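Local coordinates for protein argonaute (PDB 5G5S), which cuts single-stranded DNA targets that pair with short DNA guides and may defend the archaeon against invading genetic elements, at residues Tyr347-Ile352 / Glu394-Asn399; Asp572-Asn577 / Lys637-Leu642; Leu153-Arg158 / Arg295-Thr300. All blocks are in the same frame, centred on the assembly; numbering follows the deposited sequence.

Interaction 1 (Tyr347-Ile352 / Glu394-Asn399); sequences YDVPEI and ELPKFN
Val-349 lodges its two methyl groups against the loop residues Glu-394, Leu-395 and Pro-396, and the contact is built round it. Its CG1, anti to the backbone N (chi1 176°), lies 3.7 Å from the carbonyl O of Glu-394 and 4.2 Å from CD of Pro-396. The other branch, CG2, meets CB of Glu-394 at 4.1 Å and approaches CD2 of Leu-395 at 4.5 Å. A compact, branched residue suits this place because it can fill two directions at once. Glu-394 offers Val-349 the aliphatic start of its side chain, which runs alongside the valine in the opposite sense and carries the carboxylate on toward Asp-348. There OE1 of Glu-394 stands 4.6 Å from OD1 of Asp-348, a closeness of like charges that would probably be unfavourable but for Arg-354, which forms a salt bridge with Asp-348 and a long, weak ion pair with Glu-394. Pro-396, with its rigid ring, gives the valine a fixed apolar surface and also touches Ile-488. No hydrogen bond links the two segments; van der Waals packing of the valine against backbone and side chain carries the contact. It lies where the chain enters the two parallel strands, 357-365 and 397-407, that helix 372-390 joins as a beta-alpha-beta unit of the Rossmann-like Mid domain, which binds the guide's 5'-phosphorylated end.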
loop_
_atom_site.group_PDB
_atom_site.type_symbol
_atom_site.label_atom_id
_atom_site.label_comp_id
_atom_site.label_asym_id
_atom_site.label_seq_id
_atom_site.Cartn_x
_atom_site.Cartn_y
_atom_site.Cartn_z
ATOM N N TYR A 347 26.688 7.740 -0.506
ATOM C CA TYR A 347 26.746 8.640 -1.662
ATOM C C TYR A 347 26.520 10.090 -1.260
ATOM O O TYR A 347 27.175 10.969 -1.816
ATOM C CB TYR A 347 25.711 8.236 -2.733
ATOM C CG TYR A 347 26.331 7.560 -3.931
ATOM C CD1 TYR A 347 26.704 6.219 -3.884
ATOM C CD2 TYR A 347 26.569 8.265 -5.108
ATOM C CE1 TYR A 347 27.307 5.598 -4.976
ATOM C CE2 TYR A 347 27.156 7.651 -6.214
ATOM C CZ TYR A 347 27.526 6.316 -6.142
ATOM O OH TYR A 347 28.090 5.697 -7.228
ATOM N N ASP A 348 25.582 10.342 -0.321
ATOM C CA ASP A 348 25.261 11.684 0.170
ATOM C C ASP A 348 24.602 11.654 1.546
ATOM O O ASP A 348 23.747 10.811 1.809
ATOM C CB ASP A 348 24.372 12.458 -0.838
ATOM C CG ASP A 348 24.246 13.949 -0.566
ATOM O OD1 ASP A 348 25.287 14.599 -0.288
ATOM O OD2 ASP A 348 23.119 14.482 -0.688
ATOM N N VAL A 349 25.001 12.593 2.411
ATOM C CA VAL A 349 24.472 12.800 3.762
ATOM C C VAL A 349 23.884 14.237 3.769
ATOM O O VAL A 349 24.583 15.157 3.326
ATOM C CB VAL A 349 25.577 12.608 4.848
ATOM C CG1 VAL A 349 25.048 12.912 6.250
ATOM C CG2 VAL A 349 26.171 11.201 4.799
ATOM N N PRO A 350 22.620 14.468 4.221
ATOM C CA PRO A 350 22.079 15.844 4.201
ATOM C C PRO A 350 22.908 16.822 5.029
ATOM O O PRO A 350 23.462 16.420 6.054
ATOM C CB PRO A 350 20.664 15.683 4.771
ATOM C CG PRO A 350 20.341 14.246 4.592
ATOM C CD PRO A 350 21.630 13.517 4.764
ATOM N N GLU A 351 23.010 18.093 4.567
ATOM C CA GLU A 351 23.774 19.172 5.208
ATOM C C GLU A 351 23.376 19.421 6.674
ATOM O O GLU A 351 24.232 19.787 7.485
ATOM C CB GLU A 351 23.676 20.466 4.393
ATOM N N ILE A 352 22.087 19.192 7.009
ATOM C CA ILE A 352 21.512 19.349 8.348
ATOM C C ILE A 352 22.135 18.401 9.397
ATOM O O ILE A 352 22.154 18.747 10.581
ATOM C CB ILE A 352 19.977 19.174 8.271
ATOM N N GLU A 394 31.698 11.996 6.240
ATOM C CA GLU A 394 30.457 12.784 6.202
ATOM C C GLU A 394 29.371 12.265 7.160
ATOM O O GLU A 394 28.531 13.050 7.600
ATOM C CB GLU A 394 29.895 12.869 4.769
ATOM C CG GLU A 394 30.692 13.763 3.829
ATOM C CD GLU A 394 29.985 14.236 2.569
ATOM O OE1 GLU A 394 29.020 13.572 2.122
ATOM O OE2 GLU A 394 30.406 15.283 2.024
ATOM N N LEU A 395 29.393 10.950 7.472
ATOM C CA LEU A 395 28.432 10.269 8.349
ATOM C C LEU A 395 28.335 10.884 9.749
ATOM O O LEU A 395 29.367 11.183 10.358
ATOM C CB LEU A 395 28.762 8.773 8.481
ATOM C CG LEU A 395 28.355 7.851 7.343
ATOM C CD1 LEU A 395 29.118 6.552 7.416
ATOM C CD2 LEU A 395 26.854 7.567 7.354
ATOM N N PRO A 396 27.107 11.045 10.296
ATOM C CA PRO A 396 26.986 11.597 11.658
ATOM C C PRO A 396 27.358 10.570 12.726
ATOM O O PRO A 396 27.338 9.368 12.459
ATOM C CB PRO A 396 25.507 11.980 11.753
ATOM C CG PRO A 396 24.810 11.040 10.809
ATOM C CD PRO A 396 25.783 10.725 9.711
ATOM N N LYS A 397 27.691 11.047 13.933
ATOM C CA LYS A 397 28.032 10.193 15.065
ATOM C C LYS A 397 26.857 10.124 16.043
ATOM O O LYS A 397 25.998 11.006 16.047
ATOM C CB LYS A 397 29.303 10.698 15.766
ATOM N N PHE A 398 26.808 9.064 16.852
ATOM C CA PHE A 398 25.767 8.888 17.855
ATOM C C PHE A 398 26.392 9.028 19.256
ATOM O O PHE A 398 27.295 8.260 19.622
ATOM C CB PHE A 398 25.033 7.547 17.660
ATOM C CG PHE A 398 24.289 7.439 16.344
ATOM C CD1 PHE A 398 22.992 7.919 16.216
ATOM C CD2 PHE A 398 24.891 6.865 15.231
ATOM C CE1 PHE A 398 22.313 7.831 14.998
ATOM C CE2 PHE A 398 24.208 6.777 14.013
ATOM C CZ PHE A 398 22.925 7.261 13.907
ATOM N N ASN A 399 25.956 10.062 20.001
ATOM C CA ASN A 399 26.427 10.344 21.360
ATOM C C ASN A 399 25.287 10.118 22.359
ATOM O O ASN A 399 24.434 10.994 22.546
ATOM C CB ASN A 399 27.015 11.756 21.465
ATOM C CG ASN A 399 27.568 12.050 22.833
ATOM O OD1 ASN A 399 26.858 12.521 23.727
ATOM N ND2 ASN A 399 28.830 11.712 23.043
#

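Interaction 2 (Asp572-Asn577 / Lys637-Leu642); sequences DGFIQN and KLSTWL
Phe-574 brings the edge of its ring to Thr-640 and Ser-639, and this is the tight part of the contact. The methyl CG2 of Thr-640 sits near the ring plane, 3.4 Å from CD1 of Phe-574 and 3.5 Å from CE1 of the same ring. Ser-639 adds its CB, which lies in the plane of the ring 4.0 Å from CE1 of Phe-574, while its OG is 3.7 Å from that carbon. Because the methyl and the hydroxymethyl both come to the rim, neither makes a CH-pi contact with a face. Two neighbouring residues of a strand both turn to the loop here, consistent with the left-handed backbone of Thr-640 (phi 39°, psi 71°), which interrupts the usual alternation. The phenylalanine ring, with CG beside the backbone N (chi1 -57°), also lies on Ser-598 and Arg-600 of strand 593-600, so it reaches over that middle strand to the next one.

The second point of contact is looser: CG1 of Ile-575 approaches CD1 of Leu-642 at 4.4 Å, a light touch between partly exposed aliphatic chains. Yet the closer packing is the more open to water, since Phe-574 and Thr-640 are both exposed. Asp-572, probably a catalytic metal ligand, begins the same loop and is held by a salt bridge to Lys-601. No hydrogen bond or ion pair crosses between the segments. They are therefore joined mainly by van der Waals packing and some burial of apolar surface, which implies that this loop of the RNase H-like PIWI domain rests on the sheet without directional bonds to segment 637-642.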
loop_
_atom_site.group_PDB
_atom_site.type_symbol
_atom_site.label_atom_id
_atom_site.label_comp_id
_atom_site.label_asym_id
_atom_site.label_seq_id
_atom_site.Cartn_x
_atom_site.Cartn_y
_atom_site.Cartn_z
ATOM N N ASP A 572 -1.789 3.976 -7.388
ATOM C CA ASP A 572 -2.694 2.861 -7.125
ATOM C C ASP A 572 -4.044 3.462 -7.419
ATOM O O ASP A 572 -4.761 3.858 -6.494
ATOM C CB ASP A 572 -2.612 2.397 -5.661
ATOM C CG ASP A 572 -3.095 0.980 -5.423
ATOM O OD1 ASP A 572 -4.256 0.676 -5.786
ATOM O OD2 ASP A 572 -2.320 0.176 -4.858
ATOM N N GLY A 573 -4.319 3.641 -8.701
ATOM C CA GLY A 573 -5.549 4.252 -9.173
ATOM C C GLY A 573 -5.562 4.509 -10.663
ATOM O O GLY A 573 -4.508 4.544 -11.308
ATOM N N PHE A 574 -6.761 4.690 -11.216
ATOM C CA PHE A 574 -6.913 4.950 -12.640
ATOM C C PHE A 574 -7.196 6.395 -12.938
ATOM O O PHE A 574 -7.683 7.126 -12.074
ATOM C CB PHE A 574 -7.930 4.003 -13.291
ATOM C CG PHE A 574 -7.566 2.552 -13.096
ATOM C CD1 PHE A 574 -6.503 1.983 -13.790
ATOM C CD2 PHE A 574 -8.252 1.762 -12.180
ATOM C CE1 PHE A 574 -6.147 0.644 -13.586
ATOM C CE2 PHE A 574 -7.904 0.421 -11.989
ATOM C CZ PHE A 574 -6.851 -0.127 -12.688
ATOM N N ILE A 575 -6.816 6.826 -14.143
ATOM C CA ILE A 575 -7.011 8.194 -14.625
ATOM C C ILE A 575 -8.458 8.310 -15.074
ATOM O O ILE A 575 -8.960 7.403 -15.740
ATOM C CB ILE A 575 -5.971 8.492 -15.761
ATOM C CG1 ILE A 575 -4.508 8.563 -15.225
ATOM C CG2 ILE A 575 -6.313 9.689 -16.648
ATOM C CD1 ILE A 575 -4.155 9.716 -14.230
ATOM N N GLN A 576 -9.144 9.395 -14.660
ATOM C CA GLN A 576 -10.522 9.687 -15.078
ATOM C C GLN A 576 -10.434 10.283 -16.487
ATOM O O GLN A 576 -9.390 10.827 -16.852
ATOM C CB GLN A 576 -11.184 10.694 -14.120
ATOM C CG GLN A 576 -12.632 10.356 -13.739
ATOM C CD GLN A 576 -13.649 10.588 -14.843
ATOM O OE1 GLN A 576 -14.069 9.655 -15.543
ATOM N NE2 GLN A 576 -14.088 11.832 -15.012
ATOM N N ASN A 577 -11.516 10.186 -17.271
ATOM C CA ASN A 577 -11.593 10.717 -18.637
ATOM C C ASN A 577 -11.322 12.229 -18.737
ATOM O O ASN A 577 -10.688 12.671 -19.698
ATOM C CB ASN A 577 -12.932 10.372 -19.263
ATOM C CG ASN A 577 -12.798 9.870 -20.670
ATOM O OD1 ASN A 577 -12.818 10.645 -21.636
ATOM N ND2 ASN A 577 -12.632 8.560 -20.816
ATOM N N LYS A 637 -0.485 -6.174 -9.655
ATOM C CA LYS A 637 -0.999 -5.940 -11.002
ATOM C C LYS A 637 -0.517 -4.586 -11.532
ATOM O O LYS A 637 -0.612 -3.576 -10.835
ATOM C CB LYS A 637 -2.526 -6.013 -11.030
ATOM C CG LYS A 637 -3.110 -5.997 -12.441
ATOM C CD LYS A 637 -4.635 -6.052 -12.449
ATOM C CE LYS A 637 -5.289 -4.759 -12.032
ATOM N NZ LYS A 637 -6.764 -4.835 -12.185
ATOM N N LEU A 638 0.013 -4.589 -12.767
ATOM C CA LEU A 638 0.471 -3.403 -13.498
ATOM C C LEU A 638 -0.521 -3.178 -14.637
ATOM O O LEU A 638 -0.875 -4.119 -15.335
ATOM C CB LEU A 638 1.905 -3.562 -14.023
ATOM C CG LEU A 638 2.927 -4.122 -13.032
ATOM C CD1 LEU A 638 4.260 -4.337 -13.702
ATOM C CD2 LEU A 638 3.083 -3.225 -11.795
ATOM N N SER A 639 -1.046 -1.960 -14.760
ATOM C CA SER A 639 -2.085 -1.681 -15.743
ATOM C C SER A 639 -1.969 -0.273 -16.291
ATOM O O SER A 639 -1.446 0.621 -15.618
ATOM C CB SER A 639 -3.451 -1.849 -15.075
ATOM O OG SER A 639 -4.524 -1.632 -15.971
ATOM N N THR A 640 -2.560 -0.070 -17.481
ATOM C CA THR A 640 -2.731 1.198 -18.199
ATOM C C THR A 640 -1.559 2.168 -18.127
ATOM O O THR A 640 -1.613 3.197 -17.462
ATOM C CB THR A 640 -4.155 1.794 -18.020
ATOM O OG1 THR A 640 -4.171 3.204 -18.281
ATOM C CG2 THR A 640 -4.739 1.534 -16.681
ATOM N N TRP A 641 -0.488 1.799 -18.816
ATOM C CA TRP A 641 0.702 2.609 -18.943
ATOM C C TRP A 641 0.392 3.604 -20.066
ATOM O O TRP A 641 0.130 3.206 -21.210
ATOM C CB TRP A 641 1.892 1.699 -19.264
ATOM C CG TRP A 641 3.236 2.368 -19.310
ATOM C CD1 TRP A 641 3.579 3.594 -18.799
ATOM C CD2 TRP A 641 4.428 1.825 -19.893
ATOM N NE1 TRP A 641 4.922 3.825 -18.988
ATOM C CE2 TRP A 641 5.465 2.762 -19.681
ATOM C CE3 TRP A 641 4.716 0.639 -20.590
ATOM C CZ2 TRP A 641 6.756 2.573 -20.191
ATOM C CZ3 TRP A 641 6.003 0.439 -21.063
ATOM C CH2 TRP A 641 7.010 1.391 -20.848
ATOM N N LEU A 642 0.318 4.885 -19.705
ATOM C CA LEU A 642 -0.022 5.983 -20.607
ATOM C C LEU A 642 1.119 6.964 -20.769
ATOM O O LEU A 642 1.925 7.138 -19.862
ATOM C CB LEU A 642 -1.270 6.732 -20.101
ATOM C CG LEU A 642 -2.571 5.918 -19.976
ATOM C CD1 LEU A 642 -3.564 6.613 -19.056
ATOM C CD2 LEU A 642 -3.174 5.618 -21.354
#

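Interaction 3 (Leu153-Arg158 / Arg295-Thr300); sequences LILNFR and RFIDNT. With MG (magnesium ion), chain B.
The carbonyl O of Ile-297, whose side chain packs on Leu-153 and Leu-155, and the side-chain OD1 of Asn-299 both grip a magnesium ion. The bond from Asn-299 OD1 to the magnesium is 2.1 Å long, and that from Ile-297 O is 2.4 Å. Carbonyl oxygens of Ala-291 and Leu-294 add two more ligands, so all four protein donors are oxygens, as suits a hard cation, though none belongs to a carboxylate. Asparagine suits its position because its amide oxygen can reach back to the ion from the loop two residues beyond Ile-297.

While its carbonyl holds the metal, Ile-297 sends its side chain to strand 150-163. Its CG1 takes the crowded position between the backbone N and the carbonyl carbon (chi1 62°), leaving CG2 to meet CB of Leu-153 at 3.8 Å. The longer branch continues extended, and its CD1 lies 4.1 Å from CD2 of Leu-155, the two chains crossing at a slant. Alternate leucines serve here because side chains two apart on a strand emerge on the same face. Leu-153 also rests on Ile-114, and Leu-155 on Ile-290 of helix 280-293. With Ala-291 on that helix and Leu-294 just after it, the arrangement is a metal-bound helix C-terminus packed on a beta-sheet, consistent with a structural ion, distinct from the predicted catalytic manganese sites.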
loop_
_atom_site.group_PDB
_atom_site.type_symbol
_atom_site.label_atom_id
_atom_site.label_comp_id
_atom_site.label_asym_id
_atom_site.label_seq_id
_atom_site.Cartn_x
_atom_site.Cartn_y
_atom_site.Cartn_z
ATOM N N LEU A 153 -11.755 -16.640 -16.768
ATOM C CA LEU A 153 -12.295 -16.127 -15.521
ATOM C C LEU A 153 -11.172 -16.175 -14.500
ATOM O O LEU A 153 -10.535 -17.218 -14.338
ATOM C CB LEU A 153 -13.535 -16.894 -15.015
ATOM C CG LEU A 153 -14.294 -16.185 -13.858
ATOM C CD1 LEU A 153 -15.289 -15.148 -14.382
ATOM C CD2 LEU A 153 -14.999 -17.180 -12.962
ATOM N N ILE A 154 -10.892 -15.031 -13.859
ATOM C CA ILE A 154 -9.905 -14.927 -12.781
ATOM C C ILE A 154 -10.712 -15.277 -11.537
ATOM O O ILE A 154 -11.739 -14.652 -11.271
ATOM C CB ILE A 154 -9.214 -13.526 -12.701
ATOM C CG1 ILE A 154 -8.695 -13.026 -14.077
ATOM C CG2 ILE A 154 -8.130 -13.471 -11.619
ATOM C CD1 ILE A 154 -7.814 -14.000 -14.902
ATOM N N LEU A 155 -10.308 -16.336 -10.843
ATOM C CA LEU A 155 -11.026 -16.828 -9.674
ATOM C C LEU A 155 -10.156 -16.762 -8.414
ATOM O O LEU A 155 -9.092 -17.376 -8.351
ATOM C CB LEU A 155 -11.544 -18.250 -9.959
ATOM C CG LEU A 155 -12.733 -18.766 -9.154
ATOM C CD1 LEU A 155 -13.957 -17.857 -9.298
ATOM C CD2 LEU A 155 -13.089 -20.175 -9.608
ATOM N N ASN A 156 -10.596 -15.962 -7.439
ATOM C CA ASN A 156 -9.871 -15.768 -6.196
ATOM C C ASN A 156 -10.724 -16.141 -4.998
ATOM O O ASN A 156 -11.907 -15.826 -4.961
ATOM C CB ASN A 156 -9.390 -14.320 -6.081
ATOM C CG ASN A 156 -8.172 -14.129 -5.212
ATOM O OD1 ASN A 156 -7.362 -15.041 -5.021
ATOM N ND2 ASN A 156 -7.997 -12.916 -4.698
ATOM N N PHE A 157 -10.127 -16.835 -4.032
ATOM C CA PHE A 157 -10.821 -17.239 -2.818
ATOM C C PHE A 157 -10.193 -16.478 -1.655
ATOM O O PHE A 157 -8.984 -16.579 -1.421
ATOM C CB PHE A 157 -10.768 -18.766 -2.646
ATOM C CG PHE A 157 -11.497 -19.333 -1.455
ATOM C CD1 PHE A 157 -12.861 -19.121 -1.286
ATOM C CD2 PHE A 157 -10.832 -20.128 -0.526
ATOM C CE1 PHE A 157 -13.535 -19.651 -0.180
ATOM C CE2 PHE A 157 -11.515 -20.686 0.559
ATOM C CZ PHE A 157 -12.859 -20.436 0.730
ATOM N N ARG A 158 -10.998 -15.650 -0.982
ATOM C CA ARG A 158 -10.499 -14.811 0.105
ATOM C C ARG A 158 -11.150 -15.056 1.447
ATOM O O ARG A 158 -12.312 -15.454 1.521
ATOM C CB ARG A 158 -10.583 -13.329 -0.276
ATOM C CG ARG A 158 -9.326 -12.572 0.081
ATOM C CD ARG A 158 -8.697 -11.951 -1.143
ATOM N NE ARG A 158 -9.148 -10.576 -1.340
ATOM C CZ ARG A 158 -8.542 -9.506 -0.833
ATOM N NH1 ARG A 158 -7.459 -9.642 -0.076
ATOM N NH2 ARG A 158 -9.017 -8.290 -1.073
ATOM N N ARG A 295 -19.522 -24.944 -13.553
ATOM C CA ARG A 295 -19.936 -25.344 -14.907
ATOM C C ARG A 295 -19.543 -24.373 -16.030
ATOM O O ARG A 295 -19.373 -24.815 -17.167
ATOM C CB ARG A 295 -21.453 -25.638 -14.953
ATOM C CG ARG A 295 -22.369 -24.443 -14.667
ATOM C CD ARG A 295 -23.826 -24.846 -14.568
ATOM N NE ARG A 295 -24.704 -23.693 -14.356
ATOM C CZ ARG A 295 -25.368 -23.060 -15.321
ATOM N NH1 ARG A 295 -25.254 -23.454 -16.584
ATOM N NH2 ARG A 295 -26.144 -22.024 -15.031
ATOM N N PHE A 296 -19.414 -23.060 -15.717
ATOM C CA PHE A 296 -19.101 -22.003 -16.681
ATOM C C PHE A 296 -17.683 -22.038 -17.240
ATOM O O PHE A 296 -17.440 -21.472 -18.313
ATOM C CB PHE A 296 -19.397 -20.608 -16.091
ATOM C CG PHE A 296 -20.766 -20.450 -15.474
ATOM C CD1 PHE A 296 -21.914 -20.544 -16.252
ATOM C CD2 PHE A 296 -20.907 -20.198 -14.117
ATOM C CE1 PHE A 296 -23.178 -20.406 -15.679
ATOM C CE2 PHE A 296 -22.173 -20.063 -13.543
ATOM C CZ PHE A 296 -23.298 -20.165 -14.327
ATOM N N ILE A 297 -16.741 -22.670 -16.508
ATOM C CA ILE A 297 -15.322 -22.693 -16.878
ATOM C C ILE A 297 -14.700 -24.090 -17.024
ATOM O O ILE A 297 -15.207 -25.064 -16.460
ATOM C CB ILE A 297 -14.512 -21.828 -15.865
ATOM C CG1 ILE A 297 -14.609 -22.402 -14.410
ATOM C CG2 ILE A 297 -14.914 -20.341 -15.948
ATOM C CD1 ILE A 297 -13.693 -21.746 -13.331
ATOM N N ASP A 298 -13.562 -24.167 -17.742
ATOM C CA ASP A 298 -12.752 -25.380 -17.863
ATOM C C ASP A 298 -11.966 -25.467 -16.545
ATOM O O ASP A 298 -11.676 -24.433 -15.921
ATOM C CB ASP A 298 -11.798 -25.311 -19.073
ATOM C CG ASP A 298 -12.465 -25.281 -20.442
ATOM O OD1 ASP A 298 -13.532 -25.917 -20.603
ATOM O OD2 ASP A 298 -11.889 -24.680 -21.366
ATOM N N ASN A 299 -11.666 -26.689 -16.102
ATOM C CA ASN A 299 -11.020 -26.971 -14.819
ATOM C C ASN A 299 -9.508 -26.707 -14.719
ATOM O O ASN A 299 -9.007 -26.478 -13.617
ATOM C CB ASN A 299 -11.377 -28.393 -14.366
ATOM C CG ASN A 299 -12.865 -28.668 -14.346
ATOM O OD1 ASN A 299 -13.696 -27.769 -14.134
ATOM N ND2 ASN A 299 -13.234 -29.914 -14.593
ATOM N N THR A 300 -8.791 -26.742 -15.855
ATOM C CA THR A 300 -7.338 -26.540 -15.920
ATOM C C THR A 300 -6.942 -25.054 -15.723
ATOM O O THR A 300 -7.462 -24.199 -16.446
ATOM C CB THR A 300 -6.779 -27.099 -17.252
ATOM O OG1 THR A 300 -7.614 -28.150 -17.754
ATOM C CG2 THR A 300 -5.343 -27.587 -17.125
HETATM MG MG MG B . -15.165 -26.210 -14.363
#

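Along the chain, interaction 3 closes first, interaction 1 follows and interaction 2 comes last, so none is nested in another. Interactions 1 and 3 lie on opposite sides of the chain's centre, their own centres about 55 Å apart, consistent with the bilobal arrangement of the four domains. Interaction 1 lies in the Mid domain, beside the starts of strands of its four-stranded parallel sheet. Interaction 2, about 39 Å from it between centres, is where a PIWI loop meets strand 636-645 of the large mixed sheet, which strands 7-12 and 302-308 extend. Interactions 2 and 3 are closer, with nearest atoms about 8 Å apart, and the magnesium-bound loop 295-300 leads directly into strand 302-308 of that sheet.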